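Local coordinates for protein glutathione S-transferase enzyme with thioredoxin-like domain (Xenorhabdus nematophila, PDB 4L8E) that binds two glutathione molecules per subunit and probably transfers glutathione to or from electrophilic or disulfide substrates as glutathione transferases do, at residues I29-P37 with L51-I60; G134-F145 with Y160-L171. One frame throughout, in Å; residues are numbered along the deposited sequence.

Interaction 1 (I29-P37 with L51-I60); sequences IDLYYAPTP and LPYTIHPIDI. With GSH (glutathione), chain D; GSH (glutathione), chain C.
Leu31 and Ile55 sit paired where strands 30-33 and 54-57 run parallel, their axes 4.7 Å apart at closest and turned 31° from each other. Five backbone bonds fix the register, from Thr54 N to Ile29 O through to Ile58 N, which meets Tyr33 O at 2.9 Å. Between them Leu31 gives its N-H to Thr54 O and takes that of His56, the alternation expected of parallel strands.

Asp30, Tyr32, Thr54 and His56 share one face of the sheet. The Tyr32 and His56 side chains lie alongside one another, their rings oblique, with centroids 4.6 Å apart and planes at 31°; Tyr32 CD2 comes within 3.4 Å of His56 CB. Asp30 OD1 lies near the plane of the imidazole, 3.0 Å from His56 CE1, while OD2 is bonded to His85. On the other face Ile55 CG2 packs 4.0 Å from Tyr33 CD2. With Tyr33 CG anti to the backbone N (chi1 171°), the ring crosses Ile55, whose CD1 lies over one face of it, toward the rim.

Beyond the strands, Thr36 CG2 and Ile60 CD1 meet tip to tip at 4.0 Å. Thr36 OG1 caps helix 37-49 through Gly39 N and lies 3.2 Å from SG2 of one glutathione. This is the opening beta-alpha-beta unit of the thioredoxin-like glutathione transferase domain, with the glutathione thiol at the N-terminus of its helix.

Interaction 2 (G134-F145 with Y160-L171); sequences GFGPMLGQNHHF and YTEESQRLYKVL. With GSH (glutathione), chain B.
Met138, Gln141 and Tyr160 meet where helical segments 134-145 and 160-171 pack at 8.9 Å between axes, with their directions 144° apart. The aromatic contacts spread along this interface. Gln141 CB stands over the centre of the Tyr160 ring, 3.7 Å from its centroid, a CH-pi contact; Met138 SD approaches the ring edge, 3.9 Å from Tyr160 CE1, in a Met-aromatic contact reached by bends at chi2 and chi3. Phe145 lies almost parallel to Tyr160 but slid aside, so the rings barely overlap. Farther along, Phe135 CZ rests over one face of Tyr168, the planes inclined at 56°.

Apolar packing fills in between: Met138 CB touches Leu167 CD1 at 3.6 Å, and Leu139 CD2 comes near the plane of the Tyr168 ring at its edge.

One hydrogen bond crosses the helices, from Asn142 ND2 to Ser164 OG at 2.9 Å. Ser164 OG in turn donates to Tyr160 O at 2.6 Å, so its hydroxyl both accepts and donates, and Asn142 ND2 also bonds to Gln203 O. Gln141 NE2 returns to Pro137 O, while its OE1 bonds to Tyr160 OH of the second subunit; the reciprocal bond joins Tyr160 to Gln141 there.

Gly140 CA lies 3.2 Å from O2 of a bound glutathione. The pair belongs to the all-helical C-terminal domain of the glutathione transferase fold, here linking the subunit interface to a glutathione site.

How the interactions relate
Interaction 1 is a surface contact in the thioredoxin-like domain, whereas interaction 2 is buried in the helical domain; their centres are 25 Å apart, on opposite sides of the chain's centre, and they share no secondary-structure element. The chemistry follows: five backbone hydrogen bonds register the strands of 29-37 and 51-60, while segments 134-145 and 160-171 rely on side chains, with a single hydrogen bond across them. No other protein chain of the assembly touches interaction 1, but interaction 2 reaches the second subunit. Both border bound glutathione, and Thr36 of interaction 1 belongs to the same glutathione pocket as Gly136, Pro137 and Gly140 of interaction 2.

Interaction 1 (I29-P37 with L51-I60)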
loop_
_atom_site.group_PDB
_atom_site.type_symbol
_atom_site.label_atom_id
_atom_site.label_comp_id
_atom_site.label_asym_id
_atom_site.label_seq_id
_atom_site.Cartn_x
_atom_site.Cartn_y
_atom_site.Cartn_z
ATOM N N ILE A 29 -1.686 24.090 -2.434
ATOM C CA ILE A 29 -1.707 22.658 -2.854
ATOM C C ILE A 29 -2.503 22.495 -4.157
ATOM O O ILE A 29 -3.683 22.883 -4.220
ATOM C CB ILE A 29 -2.365 21.696 -1.811
ATOM C CG1 ILE A 29 -1.631 21.648 -0.448
ATOM C CG2 ILE A 29 -2.464 20.280 -2.366
ATOM C CD1 ILE A 29 -0.221 21.211 -0.517
ATOM N N ASP A 30 -1.870 21.928 -5.182
ATOM C CA ASP A 30 -2.547 21.579 -6.425
ATOM C C ASP A 30 -2.889 20.091 -6.329
ATOM O O ASP A 30 -1.994 19.268 -6.062
ATOM C CB ASP A 30 -1.666 21.807 -7.652
ATOM C CG ASP A 30 -1.450 23.271 -7.980
ATOM O OD1 ASP A 30 -2.408 24.049 -7.912
ATOM O OD2 ASP A 30 -0.325 23.626 -8.369
ATOM N N LEU A 31 -4.170 19.757 -6.506
ATOM C CA LEU A 31 -4.624 18.379 -6.457
ATOM C C LEU A 31 -5.095 17.910 -7.830
ATOM O O LEU A 31 -6.009 18.485 -8.416
ATOM C CB LEU A 31 -5.746 18.217 -5.442
ATOM C CG LEU A 31 -6.408 16.838 -5.350
ATOM C CD1 LEU A 31 -5.462 15.704 -5.009
ATOM C CD2 LEU A 31 -7.572 16.904 -4.377
ATOM N N TYR A 32 -4.455 16.866 -8.324
ATOM C CA TYR A 32 -4.827 16.228 -9.582
ATOM C C TYR A 32 -5.814 15.100 -9.237
ATOM O O TYR A 32 -5.497 14.180 -8.474
ATOM C CB TYR A 32 -3.559 15.756 -10.321
ATOM C CG TYR A 32 -2.738 16.936 -10.703
ATOM C CD1 TYR A 32 -1.866 17.525 -9.789
ATOM C CD2 TYR A 32 -2.890 17.531 -11.947
ATOM C CE1 TYR A 32 -1.163 18.689 -10.116
ATOM C CE2 TYR A 32 -2.175 18.665 -12.289
ATOM C CZ TYR A 32 -1.311 19.234 -11.376
ATOM O OH TYR A 32 -0.606 20.372 -11.715
ATOM N N TYR A 33 -7.037 15.232 -9.769
ATOM C CA TYR A 33 -8.203 14.593 -9.166
ATOM C C TYR A 33 -9.214 14.065 -10.160
ATOM O O TYR A 33 -9.442 14.665 -11.200
ATOM C CB TYR A 33 -8.915 15.644 -8.319
ATOM C CG TYR A 33 -10.284 15.296 -7.746
ATOM C CD1 TYR A 33 -10.406 14.656 -6.513
ATOM C CD2 TYR A 33 -11.436 15.666 -8.397
ATOM C CE1 TYR A 33 -11.672 14.386 -5.977
ATOM C CE2 TYR A 33 -12.704 15.395 -7.870
ATOM C CZ TYR A 33 -12.806 14.734 -6.664
ATOM O OH TYR A 33 -14.082 14.488 -6.173
ATOM N N ALA A 34 -9.841 12.951 -9.788
ATOM C CA ALA A 34 -11.080 12.498 -10.394
ATOM C C ALA A 34 -11.973 12.040 -9.244
ATOM O O ALA A 34 -11.468 11.631 -8.203
ATOM C CB ALA A 34 -10.838 11.350 -11.368
ATOM N N PRO A 35 -13.291 12.117 -9.429
ATOM C CA PRO A 35 -14.245 11.723 -8.396
ATOM C C PRO A 35 -14.377 10.213 -8.320
ATOM O O PRO A 35 -15.316 9.614 -8.860
ATOM C CB PRO A 35 -15.547 12.358 -8.872
ATOM C CG PRO A 35 -15.405 12.407 -10.364
ATOM C CD PRO A 35 -13.966 12.746 -10.581
ATOM N N THR A 36 -13.416 9.629 -7.633
ATOM C CA THR A 36 -13.275 8.191 -7.472
ATOM C C THR A 36 -12.858 7.950 -6.023
ATOM O O THR A 36 -12.451 8.865 -5.343
ATOM C CB THR A 36 -12.121 7.692 -8.327
ATOM O OG1 THR A 36 -10.912 8.307 -7.878
ATOM C CG2 THR A 36 -12.326 7.993 -9.792
ATOM N N PRO A 37 -12.924 6.700 -5.555
ATOM C CA PRO A 37 -12.540 6.480 -4.146
ATOM C C PRO A 37 -11.181 7.064 -3.745
ATOM O O PRO A 37 -11.056 7.666 -2.668
ATOM C CB PRO A 37 -12.563 4.941 -4.051
ATOM C CG PRO A 37 -13.701 4.585 -5.002
ATOM C CD PRO A 37 -13.407 5.465 -6.183
ATOM N N LEU A 51 -7.350 23.229 4.430
ATOM C CA LEU A 51 -6.147 23.662 3.735
ATOM C C LEU A 51 -6.556 24.064 2.327
ATOM O O LEU A 51 -7.208 23.284 1.636
ATOM C CB LEU A 51 -5.163 22.487 3.676
ATOM C CG LEU A 51 -3.686 22.754 3.470
ATOM C CD1 LEU A 51 -3.120 23.608 4.592
ATOM C CD2 LEU A 51 -2.966 21.416 3.388
ATOM N N PRO A 52 -6.198 25.283 1.894
ATOM C CA PRO A 52 -6.582 25.651 0.525
ATOM C C PRO A 52 -5.982 24.747 -0.526
ATOM O O PRO A 52 -4.806 24.359 -0.432
ATOM C CB PRO A 52 -6.029 27.070 0.367
ATOM C CG PRO A 52 -5.782 27.565 1.729
ATOM C CD PRO A 52 -5.473 26.368 2.573
ATOM N N TYR A 53 -6.783 24.415 -1.528
ATOM C CA TYR A 53 -6.319 23.632 -2.664
ATOM C C TYR A 53 -7.006 23.999 -3.963
ATOM O O TYR A 53 -8.112 24.535 -3.967
ATOM C CB TYR A 53 -6.497 22.138 -2.402
ATOM C CG TYR A 53 -7.918 21.636 -2.242
ATOM C CD1 TYR A 53 -8.608 21.777 -1.036
ATOM C CD2 TYR A 53 -8.544 20.950 -3.267
ATOM C CE1 TYR A 53 -9.897 21.257 -0.880
ATOM C CE2 TYR A 53 -9.824 20.458 -3.126
ATOM C CZ TYR A 53 -10.489 20.596 -1.920
ATOM O OH TYR A 53 -11.761 20.073 -1.801
ATOM N N THR A 54 -6.329 23.716 -5.067
ATOM C CA THR A 54 -6.878 23.928 -6.405
ATOM C C THR A 54 -7.043 22.575 -7.055
ATOM O O THR A 54 -6.086 21.795 -7.136
ATOM C CB THR A 54 -5.956 24.805 -7.286
ATOM O OG1 THR A 54 -5.793 26.102 -6.689
ATOM C CG2 THR A 54 -6.551 24.978 -8.699
ATOM N N ILE A 55 -8.255 22.270 -7.508
ATOM C CA ILE A 55 -8.465 21.034 -8.248
ATOM C C ILE A 55 -8.068 21.165 -9.718
ATOM O O ILE A 55 -8.497 22.077 -10.415
ATOM C CB ILE A 55 -9.943 20.578 -8.175
ATOM C CG1 ILE A 55 -10.320 20.286 -6.720
ATOM C CG2 ILE A 55 -10.180 19.378 -9.088
ATOM C CD1 ILE A 55 -11.484 19.349 -6.557
ATOM N N HIS A 56 -7.228 20.236 -10.159
ATOM C CA HIS A 56 -6.870 20.052 -11.553
ATOM C C HIS A 56 -7.535 18.771 -11.992
ATOM O O HIS A 56 -7.052 17.687 -11.712
ATOM C CB HIS A 56 -5.350 19.918 -11.713
ATOM C CG HIS A 56 -4.606 21.186 -11.453
ATOM N ND1 HIS A 56 -4.516 21.755 -10.199
ATOM C CD2 HIS A 56 -3.928 22.008 -12.290
ATOM C CE1 HIS A 56 -3.814 22.871 -10.276
ATOM N NE2 HIS A 56 -3.444 23.047 -11.530
ATOM N N PRO A 57 -8.685 18.874 -12.663
ATOM C CA PRO A 57 -9.370 17.633 -13.029
ATOM C C PRO A 57 -8.623 16.842 -14.072
ATOM O O PRO A 57 -8.187 17.386 -15.092
ATOM C CB PRO A 57 -10.688 18.143 -13.639
ATOM C CG PRO A 57 -10.382 19.519 -14.065
ATOM C CD PRO A 57 -9.459 20.063 -13.054
ATOM N N ILE A 58 -8.517 15.549 -13.829
ATOM C CA ILE A 58 -7.921 14.611 -14.762
ATOM C C ILE A 58 -9.048 13.703 -15.215
ATOM O O ILE A 58 -9.620 12.962 -14.426
ATOM C CB ILE A 58 -6.765 13.812 -14.089
ATOM C CG1 ILE A 58 -5.610 14.739 -13.700
ATOM C CG2 ILE A 58 -6.275 12.638 -14.979
ATOM C CD1 ILE A 58 -4.926 15.463 -14.859
ATOM N N ASP A 59 -9.398 13.779 -16.501
ATOM C CA ASP A 59 -10.461 12.954 -17.027
ATOM C C ASP A 59 -9.885 11.594 -17.342
ATOM O O ASP A 59 -9.265 11.412 -18.379
ATOM C CB ASP A 59 -11.050 13.604 -18.289
ATOM C CG ASP A 59 -12.245 12.848 -18.840
ATOM O OD1 ASP A 59 -12.420 11.663 -18.485
ATOM O OD2 ASP A 59 -12.979 13.435 -19.673
ATOM N N ILE A 60 -10.029 10.647 -16.413
ATOM C CA ILE A 60 -9.402 9.362 -16.599
ATOM C C ILE A 60 -10.106 8.555 -17.696
ATOM O O ILE A 60 -9.507 7.665 -18.267
ATOM C CB ILE A 60 -9.236 8.576 -15.263
ATOM C CG1 ILE A 60 -10.547 8.409 -14.529
ATOM C CG2 ILE A 60 -8.223 9.293 -14.365
ATOM C CD1 ILE A 60 -10.382 7.565 -13.232
HETATM C CG1 GSH D . -17.680 8.264 -7.217
HETATM C CD1 GSH D . -17.220 6.937 -6.623
HETATM O OE1 GSH D . -16.669 6.910 -5.523
HETATM N N2 GSH D . -17.477 5.723 -7.420
HETATM C CA2 GSH D . -17.100 4.401 -7.013
HETATM C C2 GSH D . -16.093 3.869 -8.016
HETATM O O2 GSH D . -15.752 2.679 -7.960
HETATM C CB2 GSH D . -18.285 3.483 -6.928
HETATM S SG2 GSH D . -19.161 3.779 -5.407
HETATM N N3 GSH D . -15.506 4.739 -9.041
HETATM C CA3 GSH D . -14.511 4.205 -9.969
HETATM C C3 GSH D . -15.045 3.241 -10.982
HETATM O O31 GSH D . -14.232 2.511 -11.611
HETATM O O32 GSH D . -16.277 3.153 -11.220
HETATM N N1 GSH C . -2.544 2.939 -5.217
HETATM C CA1 GSH C . -3.064 4.142 -5.861
HETATM C C1 GSH C . -3.382 5.179 -4.816
HETATM O O11 GSH C . -3.304 6.419 -5.095
HETATM O O12 GSH C . -3.703 4.830 -3.627
HETATM C CB1 GSH C . -4.279 3.809 -6.680
HETATM C CG1 GSH C . -4.777 4.989 -7.499
HETATM C CD1 GSH C . -5.803 4.561 -8.526
HETATM O OE1 GSH C . -6.153 3.402 -8.686
HETATM N N2 GSH C . -6.322 5.603 -9.348
HETATM C CA2 GSH C . -7.286 5.378 -10.359
HETATM C C2 GSH C . -6.702 5.891 -11.651
HETATM O O2 GSH C . -6.128 6.996 -11.776
HETATM C CB2 GSH C . -8.568 6.105 -10.122
HETATM S SG2 GSH C . -9.259 5.670 -8.549
HETATM N N3 GSH C . -6.794 5.025 -12.780
HETATM C CA3 GSH C . -6.253 5.489 -14.042
HETATM C C3 GSH C . -5.695 4.350 -14.816
HETATM O O31 GSH C . -5.408 4.558 -16.019
HETATM O O32 GSH C . -5.511 3.222 -14.265
HETATM O O HOH W 1 -3.423 25.943 -4.536
#

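Interaction 2 (G134-F145 with Y160-L171)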
loop_
_atom_site.group_PDB
_atom_site.type_symbol
_atom_site.label_atom_id
_atom_site.label_comp_id
_atom_site.label_asym_id
_atom_site.label_seq_id
_atom_site.Cartn_x
_atom_site.Cartn_y
_atom_site.Cartn_z
ATOM N N GLY A 134 -4.341 -3.787 0.424
ATOM C CA GLY A 134 -5.322 -4.863 0.374
ATOM C C GLY A 134 -6.740 -4.383 0.085
ATOM O O GLY A 134 -7.347 -4.822 -0.891
ATOM N N PHE A 135 -7.279 -3.493 0.910
ATOM C CA PHE A 135 -8.684 -3.109 0.786
ATOM C C PHE A 135 -8.964 -2.463 -0.595
ATOM O O PHE A 135 -9.850 -2.882 -1.355
ATOM C CB PHE A 135 -9.048 -2.190 1.962
ATOM C CG PHE A 135 -10.544 -2.064 2.223
ATOM C CD1 PHE A 135 -11.256 -3.153 2.682
ATOM C CD2 PHE A 135 -11.217 -0.853 2.028
ATOM C CE1 PHE A 135 -12.605 -3.064 2.947
ATOM C CE2 PHE A 135 -12.574 -0.757 2.303
ATOM C CZ PHE A 135 -13.270 -1.873 2.766
ATOM N N GLY A 136 -8.199 -1.439 -0.923
ATOM C CA GLY A 136 -8.337 -0.789 -2.212
ATOM C C GLY A 136 -8.033 -1.699 -3.397
ATOM O O GLY A 136 -8.828 -1.823 -4.351
ATOM N N PRO A 137 -6.859 -2.324 -3.392
ATOM C CA PRO A 137 -6.530 -3.096 -4.579
ATOM C C PRO A 137 -7.516 -4.224 -4.825
ATOM O O PRO A 137 -7.898 -4.456 -5.956
ATOM C CB PRO A 137 -5.136 -3.640 -4.255
ATOM C CG PRO A 137 -4.556 -2.572 -3.408
ATOM C CD PRO A 137 -5.675 -2.094 -2.552
ATOM N N MET A 138 -7.937 -4.923 -3.782
ATOM C CA MET A 138 -8.816 -6.075 -4.009
ATOM C C MET A 138 -10.265 -5.665 -4.321
ATOM O O MET A 138 -10.905 -6.260 -5.194
ATOM C CB MET A 138 -8.767 -7.028 -2.823
ATOM C CG MET A 138 -7.383 -7.622 -2.605
ATOM S SD MET A 138 -6.921 -8.659 -4.021
ATOM C CE MET A 138 -5.755 -7.594 -4.879
ATOM N N LEU A 139 -10.794 -4.661 -3.620
ATOM C CA LEU A 139 -12.130 -4.176 -3.961
ATOM C C LEU A 139 -12.155 -3.599 -5.376
ATOM O O LEU A 139 -13.177 -3.681 -6.077
ATOM C CB LEU A 139 -12.631 -3.164 -2.936
ATOM C CG LEU A 139 -12.884 -3.730 -1.543
ATOM C CD1 LEU A 139 -13.329 -2.615 -0.582
ATOM C CD2 LEU A 139 -13.883 -4.897 -1.545
ATOM N N GLY A 140 -11.038 -3.024 -5.812
ATOM C CA GLY A 140 -10.925 -2.521 -7.172
ATOM C C GLY A 140 -10.998 -3.645 -8.197
ATOM O O GLY A 140 -11.467 -3.445 -9.312
ATOM N N GLN A 141 -10.507 -4.832 -7.843
ATOM C CA GLN A 141 -10.601 -5.951 -8.785
ATOM C C GLN A 141 -12.041 -6.443 -8.796
ATOM O O GLN A 141 -12.574 -6.854 -9.834
ATOM C CB GLN A 141 -9.674 -7.100 -8.399
ATOM C CG GLN A 141 -8.231 -6.711 -8.213
ATOM C CD GLN A 141 -7.726 -5.775 -9.294
ATOM O OE1 GLN A 141 -7.698 -6.127 -10.470
ATOM N NE2 GLN A 141 -7.325 -4.556 -8.894
ATOM N N ASN A 142 -12.665 -6.411 -7.624
ATOM C CA ASN A 142 -14.091 -6.682 -7.501
ATOM C C ASN A 142 -14.858 -5.745 -8.424
ATOM O O ASN A 142 -15.690 -6.193 -9.231
ATOM C CB ASN A 142 -14.506 -6.585 -6.024
ATOM C CG ASN A 142 -15.991 -6.700 -5.807
ATOM O OD1 ASN A 142 -16.803 -6.150 -6.557
ATOM N ND2 ASN A 142 -16.364 -7.401 -4.750
ATOM N N HIS A 143 -14.564 -4.445 -8.360
ATOM C CA HIS A 143 -15.235 -3.490 -9.252
ATOM C C HIS A 143 -15.010 -3.886 -10.709
ATOM O O HIS A 143 -15.942 -3.860 -11.536
ATOM C CB HIS A 143 -14.697 -2.066 -9.037
ATOM C CG HIS A 143 -15.153 -1.429 -7.759
ATOM N ND1 HIS A 143 -14.981 -0.083 -7.499
ATOM C CD2 HIS A 143 -15.792 -1.945 -6.679
ATOM C CE1 HIS A 143 -15.484 0.200 -6.304
ATOM N NE2 HIS A 143 -15.982 -0.906 -5.788
ATOM N N HIS A 144 -13.769 -4.226 -11.044
ATOM C CA HIS A 144 -13.435 -4.510 -12.435
ATOM C C HIS A 144 -14.222 -5.692 -12.945
ATOM O O HIS A 144 -14.810 -5.623 -14.027
ATOM C CB HIS A 144 -11.933 -4.781 -12.645
ATOM C CG HIS A 144 -11.602 -5.163 -14.057
ATOM N ND1 HIS A 144 -11.580 -4.237 -15.076
ATOM C CD2 HIS A 144 -11.362 -6.369 -14.636
ATOM C CE1 HIS A 144 -11.297 -4.846 -16.216
ATOM N NE2 HIS A 144 -11.176 -6.140 -15.980
ATOM N N PHE A 145 -14.254 -6.790 -12.181
ATOM C CA PHE A 145 -14.901 -7.981 -12.726
ATOM C C PHE A 145 -16.430 -7.904 -12.706
ATOM O O PHE A 145 -17.116 -8.700 -13.344
ATOM C CB PHE A 145 -14.338 -9.247 -12.084
ATOM C CG PHE A 145 -12.974 -9.608 -12.608
ATOM C CD1 PHE A 145 -12.828 -10.205 -13.857
ATOM C CD2 PHE A 145 -11.832 -9.319 -11.865
ATOM C CE1 PHE A 145 -11.560 -10.514 -14.353
ATOM C CE2 PHE A 145 -10.579 -9.621 -12.339
ATOM C CZ PHE A 145 -10.437 -10.226 -13.588
ATOM N N TYR A 160 -12.559 -12.641 -6.086
ATOM C CA TYR A 160 -12.602 -11.279 -5.549
ATOM C C TYR A 160 -13.829 -11.003 -4.663
ATOM O O TYR A 160 -13.766 -10.158 -3.754
ATOM C CB TYR A 160 -12.359 -10.233 -6.655
ATOM C CG TYR A 160 -10.979 -10.441 -7.256
ATOM C CD1 TYR A 160 -9.844 -10.282 -6.469
ATOM C CD2 TYR A 160 -10.813 -10.883 -8.555
ATOM C CE1 TYR A 160 -8.582 -10.523 -6.981
ATOM C CE2 TYR A 160 -9.550 -11.139 -9.084
ATOM C CZ TYR A 160 -8.432 -10.952 -8.284
ATOM O OH TYR A 160 -7.165 -11.225 -8.765
ATOM N N THR A 161 -14.923 -11.709 -4.919
ATOM C CA THR A 161 -16.074 -11.695 -4.015
ATOM C C THR A 161 -15.682 -12.241 -2.628
ATOM O O THR A 161 -15.923 -11.581 -1.621
ATOM C CB THR A 161 -17.259 -12.507 -4.571
ATOM O OG1 THR A 161 -17.695 -11.935 -5.810
ATOM C CG2 THR A 161 -18.421 -12.524 -3.584
ATOM N N GLU A 162 -15.078 -13.434 -2.579
ATOM C CA GLU A 162 -14.640 -14.043 -1.314
ATOM C C GLU A 162 -13.601 -13.192 -0.594
ATOM O O GLU A 162 -13.629 -13.063 0.632
ATOM C CB GLU A 162 -14.116 -15.466 -1.548
ATOM C CG GLU A 162 -15.232 -16.442 -1.860
ATOM C CD GLU A 162 -14.728 -17.815 -2.203
ATOM O OE1 GLU A 162 -13.501 -18.039 -2.135
ATOM O OE2 GLU A 162 -15.567 -18.665 -2.552
ATOM N N GLU A 163 -12.682 -12.600 -1.347
ATOM C CA GLU A 163 -11.668 -11.733 -0.742
ATOM C C GLU A 163 -12.291 -10.456 -0.200
ATOM O O GLU A 163 -11.907 -9.990 0.863
ATOM C CB GLU A 163 -10.551 -11.432 -1.749
ATOM C CG GLU A 163 -9.480 -10.426 -1.277
ATOM C CD GLU A 163 -8.704 -10.852 -0.042
ATOM O OE1 GLU A 163 -8.735 -12.056 0.367
ATOM O OE2 GLU A 163 -8.040 -9.955 0.533
ATOM N N SER A 164 -13.278 -9.909 -0.914
ATOM C CA SER A 164 -13.974 -8.716 -0.439
ATOM C C SER A 164 -14.633 -9.028 0.904
ATOM O O SER A 164 -14.563 -8.230 1.840
ATOM C CB SER A 164 -15.027 -8.264 -1.450
ATOM O OG SER A 164 -14.396 -7.833 -2.651
ATOM N N GLN A 165 -15.268 -10.184 1.003
ATOM C CA GLN A 165 -15.902 -10.605 2.258
ATOM C C GLN A 165 -14.867 -10.708 3.381
ATOM O O GLN A 165 -15.112 -10.281 4.512
ATOM C CB GLN A 165 -16.640 -11.923 2.062
ATOM C CG GLN A 165 -17.882 -11.726 1.187
ATOM C CD GLN A 165 -18.492 -13.010 0.694
ATOM O OE1 GLN A 165 -17.905 -14.084 0.800
ATOM N NE2 GLN A 165 -19.687 -12.907 0.156
ATOM N N ARG A 166 -13.709 -11.280 3.074
ATOM C CA ARG A 166 -12.655 -11.429 4.085
ATOM C C ARG A 166 -12.189 -10.080 4.616
ATOM O O ARG A 166 -11.974 -9.894 5.817
ATOM C CB ARG A 166 -11.451 -12.161 3.512
ATOM C CG ARG A 166 -10.429 -12.588 4.561
ATOM C CD ARG A 166 -9.134 -13.074 3.930
ATOM N NE ARG A 166 -8.430 -11.988 3.288
ATOM C CZ ARG A 166 -7.699 -11.072 3.920
ATOM N NH1 ARG A 166 -7.476 -11.170 5.231
ATOM N NH2 ARG A 166 -7.146 -10.070 3.220
ATOM N N LEU A 167 -11.992 -9.162 3.696
ATOM C CA LEU A 167 -11.570 -7.804 4.032
ATOM C C LEU A 167 -12.576 -7.058 4.896
ATOM O O LEU A 167 -12.189 -6.389 5.884
ATOM C CB LEU A 167 -11.293 -7.036 2.737
ATOM C CG LEU A 167 -10.010 -7.490 2.045
ATOM C CD1 LEU A 167 -10.022 -7.040 0.596
ATOM C CD2 LEU A 167 -8.775 -6.969 2.739
ATOM N N TYR A 168 -13.862 -7.162 4.555
ATOM C CA TYR A 168 -14.893 -6.531 5.373
ATOM C C TYR A 168 -14.951 -7.168 6.764
ATOM O O TYR A 168 -15.210 -6.503 7.756
ATOM C CB TYR A 168 -16.266 -6.549 4.682
ATOM C CG TYR A 168 -16.474 -5.340 3.769
ATOM C CD1 TYR A 168 -16.029 -5.352 2.450
ATOM C CD2 TYR A 168 -17.096 -4.186 4.231
ATOM C CE1 TYR A 168 -16.194 -4.263 1.623
ATOM C CE2 TYR A 168 -17.273 -3.096 3.405
ATOM C CZ TYR A 168 -16.822 -3.136 2.107
ATOM O OH TYR A 168 -17.010 -2.035 1.321
ATOM N N LYS A 169 -14.680 -8.461 6.829
ATOM C CA LYS A 169 -14.666 -9.165 8.113
ATOM C C LYS A 169 -13.499 -8.677 8.983
ATOM O O LYS A 169 -13.674 -8.423 10.176
ATOM C CB LYS A 169 -14.580 -10.670 7.898
ATOM C CG LYS A 169 -14.501 -11.454 9.182
ATOM C CD LYS A 169 -14.318 -12.951 8.898
ATOM C CE LYS A 169 -14.554 -13.786 10.143
ATOM N NZ LYS A 169 -14.121 -15.196 9.943
ATOM N N VAL A 170 -12.332 -8.498 8.377
ATOM C CA VAL A 170 -11.177 -7.943 9.088
ATOM C C VAL A 170 -11.530 -6.542 9.603
ATOM O O VAL A 170 -11.258 -6.195 10.759
ATOM C CB VAL A 170 -9.939 -7.917 8.168
ATOM C CG1 VAL A 170 -8.821 -7.048 8.761
ATOM C CG2 VAL A 170 -9.410 -9.350 7.927
ATOM N N LEU A 171 -12.089 -5.729 8.721
ATOM C CA LEU A 171 -12.459 -4.369 9.089
ATOM C C LEU A 171 -13.464 -4.369 10.241
ATOM O O LEU A 171 -13.309 -3.642 11.248
ATOM C CB LEU A 171 -13.012 -3.650 7.856
ATOM C CG LEU A 171 -13.447 -2.193 8.028
ATOM C CD1 LEU A 171 -12.252 -1.362 8.412
ATOM C CD2 LEU A 171 -14.111 -1.681 6.773
HETATM N N1 GSH B . -6.847 0.523 -15.236
HETATM C CA1 GSH B . -7.724 0.376 -14.136
HETATM C C1 GSH B . -8.293 -1.016 -14.146
HETATM O O11 GSH B . -8.379 -1.662 -15.238
HETATM O O12 GSH B . -8.705 -1.537 -13.061
HETATM C CB1 GSH B . -8.824 1.357 -14.266
HETATM C CG1 GSH B . -9.837 1.274 -13.141
HETATM C CD1 GSH B . -9.318 1.918 -11.871
HETATM O OE1 GSH B . -8.458 2.770 -11.908
HETATM N N2 GSH B . -9.874 1.467 -10.609
HETATM C CA2 GSH B . -9.440 2.031 -9.373
HETATM C C2 GSH B . -8.810 0.914 -8.556
HETATM O O2 GSH B . -9.193 -0.265 -8.602
HETATM C CB2 GSH B . -10.570 2.607 -8.603
HETATM S SG2 GSH B . -11.245 4.051 -9.438
HETATM N N3 GSH B . -7.705 1.225 -7.716
HETATM C CA3 GSH B . -7.108 0.159 -6.949
HETATM C C3 GSH B . -6.515 0.717 -5.717
HETATM O O31 GSH B . -7.003 1.758 -5.209
HETATM O O32 GSH B . -5.520 0.127 -5.206
#